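PDB 3FHM: CBS domain-containing protein from Agrobacterium tumefaciens, which is of unknown function but binds NADH and AMP through its pair of CBS domains, probably as a nucleotide-responsive module. Local coordinates for residues A[33-45]-A[52-64]. Numbering follows the deposited sequence.
Sequences KGRDVVTVGPDVS and TLHAHKIGAVVVT. With NAI (1,4-dihydronicotinamide adenine dinucleotide), chain F.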
# COMPACT_ATOMS: atom_id res chain seq x y z
N LYS A 33 17.25 3.51 6.98
CA LYS A 33 15.95 3.25 7.63
C LYS A 33 15.98 2.21 8.78
O LYS A 33 15.30 2.41 9.78
CB LYS A 33 14.86 2.94 6.61
CG LYS A 33 14.78 1.50 6.19
CD LYS A 33 13.38 1.13 5.81
CE LYS A 33 13.22 -0.37 5.60
NZ LYS A 33 12.71 -1.16 6.79
N GLY A 34 16.75 1.13 8.64
CA GLY A 34 16.89 0.14 9.71
C GLY A 34 16.83 -1.27 9.22
O GLY A 34 16.26 -1.54 8.17
N ARG A 35 17.42 -2.17 9.99
CA ARG A 35 17.46 -3.60 9.59
C ARG A 35 16.38 -4.50 10.20
O ARG A 35 16.27 -5.67 9.84
CB ARG A 35 18.88 -4.20 9.70
CG ARG A 35 19.41 -4.58 8.31
CD ARG A 35 20.92 -4.79 8.23
NE ARG A 35 21.54 -3.48 8.35
CZ ARG A 35 22.19 -2.86 7.37
NH1 ARG A 35 22.37 -3.43 6.19
NH2 ARG A 35 22.68 -1.65 7.58
N ASP A 36 15.56 -3.95 11.08
CA ASP A 36 14.56 -4.74 11.78
C ASP A 36 13.37 -5.19 10.95
O ASP A 36 13.00 -4.52 10.00
CB ASP A 36 14.11 -4.07 13.06
CG ASP A 36 14.79 -4.72 14.29
OD1 ASP A 36 15.64 -4.03 14.93
OD2 ASP A 36 14.52 -5.93 14.60
N VAL A 37 12.83 -6.37 11.25
CA VAL A 37 11.56 -6.78 10.62
C VAL A 37 10.47 -7.15 11.62
O VAL A 37 10.71 -7.98 12.51
CB VAL A 37 11.68 -7.99 9.67
CG1 VAL A 37 10.53 -7.98 8.69
CG2 VAL A 37 13.01 -7.99 8.92
N VAL A 38 9.27 -6.55 11.47
CA VAL A 38 8.15 -6.97 12.28
C VAL A 38 7.47 -8.23 11.76
O VAL A 38 7.17 -8.37 10.57
CB VAL A 38 7.09 -5.90 12.50
CG1 VAL A 38 6.34 -6.18 13.82
CG2 VAL A 38 7.74 -4.51 12.60
N THR A 39 7.25 -9.15 12.69
CA THR A 39 6.71 -10.44 12.38
C THR A 39 5.54 -10.82 13.31
O THR A 39 5.45 -10.38 14.46
CB THR A 39 7.79 -11.48 12.49
OG1 THR A 39 8.29 -11.48 13.82
CG2 THR A 39 8.94 -11.14 11.59
N VAL A 40 4.64 -11.64 12.76
CA VAL A 40 3.65 -12.46 13.50
C VAL A 40 3.83 -14.00 13.25
O VAL A 40 4.31 -14.39 12.18
CB VAL A 40 2.23 -12.00 13.08
CG1 VAL A 40 1.97 -10.52 13.57
CG2 VAL A 40 2.00 -12.16 11.51
N GLY A 41 3.48 -14.84 14.23
CA GLY A 41 3.35 -16.32 14.06
C GLY A 41 2.09 -16.76 13.29
O GLY A 41 1.18 -15.97 13.09
N PRO A 42 2.02 -18.05 12.87
CA PRO A 42 1.00 -18.45 11.86
C PRO A 42 -0.39 -18.65 12.40
O PRO A 42 -1.34 -18.78 11.60
CB PRO A 42 1.51 -19.81 11.33
CG PRO A 42 2.66 -20.24 12.24
CD PRO A 42 2.82 -19.19 13.35
N ASP A 43 -0.52 -18.71 13.74
CA ASP A 43 -1.77 -19.10 14.39
C ASP A 43 -2.56 -17.93 14.94
O ASP A 43 -3.76 -18.07 15.22
CB ASP A 43 -1.48 -20.17 15.39
CG ASP A 43 -1.04 -21.49 14.72
OD1 ASP A 43 -1.06 -21.58 13.46
OD2 ASP A 43 -0.68 -22.43 15.45
N VAL A 44 -1.88 -16.78 15.06
CA VAL A 44 -2.52 -15.47 15.11
C VAL A 44 -3.67 -15.39 14.07
O VAL A 44 -3.55 -15.85 12.91
CB VAL A 44 -1.42 -14.32 14.90
CG1 VAL A 44 -1.83 -13.19 13.90
CG2 VAL A 44 -0.98 -13.72 16.23
N SER A 45 -4.79 -14.81 14.49
CA SER A 45 -5.89 -14.54 13.56
C SER A 45 -5.71 -13.23 12.72
O SER A 45 -4.94 -12.29 13.07
CB SER A 45 -7.24 -14.51 14.28
OG SER A 45 -7.40 -13.24 14.91
N THR A 52 -1.66 -5.54 14.64
CA THR A 52 -0.21 -5.36 14.57
C THR A 52 0.20 -4.39 13.45
O THR A 52 0.98 -3.40 13.71
CB THR A 52 0.54 -6.68 14.45
OG1 THR A 52 0.12 -7.53 15.53
CG2 THR A 52 2.11 -6.42 14.49
N LEU A 53 -0.35 -4.61 12.24
CA LEU A 53 -0.23 -3.53 11.19
C LEU A 53 -0.44 -2.06 11.77
O LEU A 53 0.36 -1.16 11.57
CB LEU A 53 -1.12 -3.84 9.95
CG LEU A 53 -0.97 -5.21 9.21
CD1 LEU A 53 -1.91 -5.44 8.08
CD2 LEU A 53 0.37 -5.51 8.68
N HIS A 54 -1.47 -1.87 12.57
CA HIS A 54 -1.77 -0.55 12.98
C HIS A 54 -0.90 0.03 14.12
O HIS A 54 -0.45 1.17 14.06
CB HIS A 54 -3.19 -0.52 13.36
CG HIS A 54 -3.66 0.83 13.72
ND1 HIS A 54 -3.72 1.27 15.03
CD2 HIS A 54 -4.05 1.87 12.96
CE1 HIS A 54 -4.18 2.50 15.05
NE2 HIS A 54 -4.40 2.88 13.81
N ALA A 55 -0.63 -0.74 15.17
CA ALA A 55 0.25 -0.28 16.22
C ALA A 55 1.67 0.04 15.69
O ALA A 55 2.25 1.06 16.14
CB ALA A 55 0.29 -1.28 17.30
N HIS A 56 2.20 -0.73 14.72
CA HIS A 56 3.54 -0.46 14.19
C HIS A 56 3.54 0.54 12.99
O HIS A 56 4.62 0.87 12.48
CB HIS A 56 4.28 -1.75 13.80
CG HIS A 56 4.69 -2.61 14.97
ND1 HIS A 56 5.93 -2.53 15.56
CD2 HIS A 56 4.03 -3.59 15.63
CE1 HIS A 56 6.00 -3.39 16.56
NE2 HIS A 56 4.87 -4.05 16.62
N LYS A 57 2.35 1.01 12.56
CA LYS A 57 2.17 1.86 11.38
C LYS A 57 2.82 1.27 10.14
O LYS A 57 3.48 1.98 9.42
CB LYS A 57 2.79 3.23 11.62
CG LYS A 57 1.90 4.23 12.22
CD LYS A 57 2.67 5.50 12.42
CE LYS A 57 1.80 6.49 13.19
NZ LYS A 57 0.72 7.15 12.33
N ILE A 58 2.68 -0.02 9.89
CA ILE A 58 3.22 -0.58 8.65
C ILE A 58 2.16 -1.27 7.77
O ILE A 58 1.08 -1.47 8.20
CB ILE A 58 4.44 -1.48 8.95
CG1 ILE A 58 4.03 -2.73 9.76
CG2 ILE A 58 5.44 -0.67 9.65
CD1 ILE A 58 5.11 -3.26 10.75
N GLY A 59 2.46 -1.59 6.53
CA GLY A 59 1.50 -2.23 5.66
C GLY A 59 1.64 -3.74 5.51
O GLY A 59 0.82 -4.37 4.83
N ALA A 60 2.66 -4.33 6.14
CA ALA A 60 3.06 -5.67 5.92
C ALA A 60 3.61 -6.30 7.20
O ALA A 60 4.16 -5.61 8.07
CB ALA A 60 4.12 -5.68 4.91
N VAL A 61 3.42 -7.61 7.33
CA VAL A 61 4.05 -8.39 8.37
C VAL A 61 4.46 -9.74 7.78
O VAL A 61 3.74 -10.32 6.95
CB VAL A 61 3.25 -8.55 9.73
CG1 VAL A 61 3.35 -7.25 10.61
CG2 VAL A 61 1.87 -8.98 9.56
N VAL A 62 5.64 -10.21 8.18
CA VAL A 62 6.17 -11.47 7.67
C VAL A 62 5.75 -12.58 8.66
O VAL A 62 5.92 -12.42 9.89
CB VAL A 62 7.74 -11.43 7.51
CG1 VAL A 62 8.29 -12.67 6.91
CG2 VAL A 62 8.14 -10.26 6.65
N VAL A 63 5.20 -13.66 8.10
CA VAL A 63 4.79 -14.83 8.88
C VAL A 63 5.94 -15.83 9.06
O VAL A 63 6.35 -16.51 8.10
CB VAL A 63 3.58 -15.63 8.27
CG1 VAL A 63 2.91 -16.49 9.32
CG2 VAL A 63 2.57 -14.72 7.67
N THR A 64 6.39 -15.97 10.31
CA THR A 64 7.47 -16.87 10.71
C THR A 64 6.98 -17.96 11.69
O THR A 64 6.08 -17.71 12.49
CB THR A 64 8.64 -16.09 11.43
OG1 THR A 64 8.26 -15.73 12.76
CG2 THR A 64 9.05 -14.85 10.70
PA NAI F . 4.44 0.74 4.64
O1A NAI F . 3.56 1.75 5.25
O2A NAI F . 4.14 -0.75 4.64
O5B NAI F . 5.87 0.82 5.30
C5B NAI F . 6.29 1.98 6.06
C4B NAI F . 7.70 1.76 6.53
O4B NAI F . 7.78 0.62 7.37
C3B NAI F . 8.52 1.44 5.33
O3B NAI F . 9.74 2.17 5.55
C2B NAI F . 8.80 -0.02 5.39
O2B NAI F . 10.17 -0.12 5.23
C1B NAI F . 8.63 -0.36 6.83
N9A NAI F . 8.08 -1.71 7.04
C8A NAI F . 7.06 -2.28 6.37
N7A NAI F . 6.86 -3.54 6.82
C5A NAI F . 7.73 -3.78 7.80
C6A NAI F . 8.03 -4.90 8.70
N6A NAI F . 7.31 -6.04 8.62
N1A NAI F . 9.04 -4.77 9.60
C2A NAI F . 9.75 -3.63 9.67
N3A NAI F . 9.49 -2.58 8.88
C4A NAI F . 8.53 -2.59 7.94
O3 NAI F . 4.91 0.98 3.13
PN NAI F . 4.67 2.17 2.04
O1N NAI F . 3.60 2.00 1.00
O2N NAI F . 6.05 2.21 1.50
O5D NAI F . 4.31 3.48 2.91
C5D NAI F . 3.01 4.03 3.18
C4D NAI F . 3.13 5.53 2.99
O4D NAI F . 4.20 6.04 3.81
C3D NAI F . 3.49 5.86 1.50
O3D NAI F . 2.75 6.98 1.01
C2D NAI F . 4.96 6.28 1.48
O2D NAI F . 5.27 7.22 0.44
C1D NAI F . 5.12 6.77 2.94
N1N NAI F . 6.44 6.49 3.40
C2N NAI F . 7.12 7.54 3.90
C3N NAI F . 8.45 7.38 4.36
C7N NAI F . 9.15 8.59 4.95
O7N NAI F . 10.30 8.49 5.41
N7N NAI F . 8.45 9.73 5.00
C4N NAI F . 9.06 6.11 4.29
C5N NAI F . 8.33 5.03 3.74
C6N NAI F . 6.99 5.24 3.29
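One face of the His56 imidazole carries a methyl of Val38: CG1 stands 3.8 Å from the ring centroid, 8° off the normal, a CH-pi contact, while the backbone oxygen of Thr52 lies in plane at the ring's edge. The branched Val38 divides its methyls. With CG1 anti to the backbone N (chi1 -154°), that methyl reaches the imidazole, and CG2 packs against Ile58 CD1. Backbone atoms of Val38 read the adenine of the bound NADH: Val38 N donates to N1A at 2.6 Å, nearly straight at 174°, and Val38 O accepts from N6A at 3.0 Å. That same Val38 O also receives a weak bond from Val62 N, which links base recognition to the sheet. Ile58 CG2 borders the adenosine ribose at O4B, and Gly59, which has no side chain, brings its backbone N to phosphate oxygen O2A at 2.7 Å.

Parallel pairing continues as Val40 N donates to Val62 O at 3.2 Å and Thr64 N to Val40 O. Beta-branched residues suit these extended strands: Val40 CG2 meets Val61 CG2 at 3.7 Å on one face, and Thr39 CG2 meets Thr64 CG2 on the other. On the Val40 face, Pro42 packs against Val63 CG1.

Strands 39-40 and 60-64, joined through helix 46-56, form the beta-alpha-beta unit of a CBS domain; strand 70-75 runs antiparallel along 60-64, and Leu53 of the helix packs on Val80 of the second subunit.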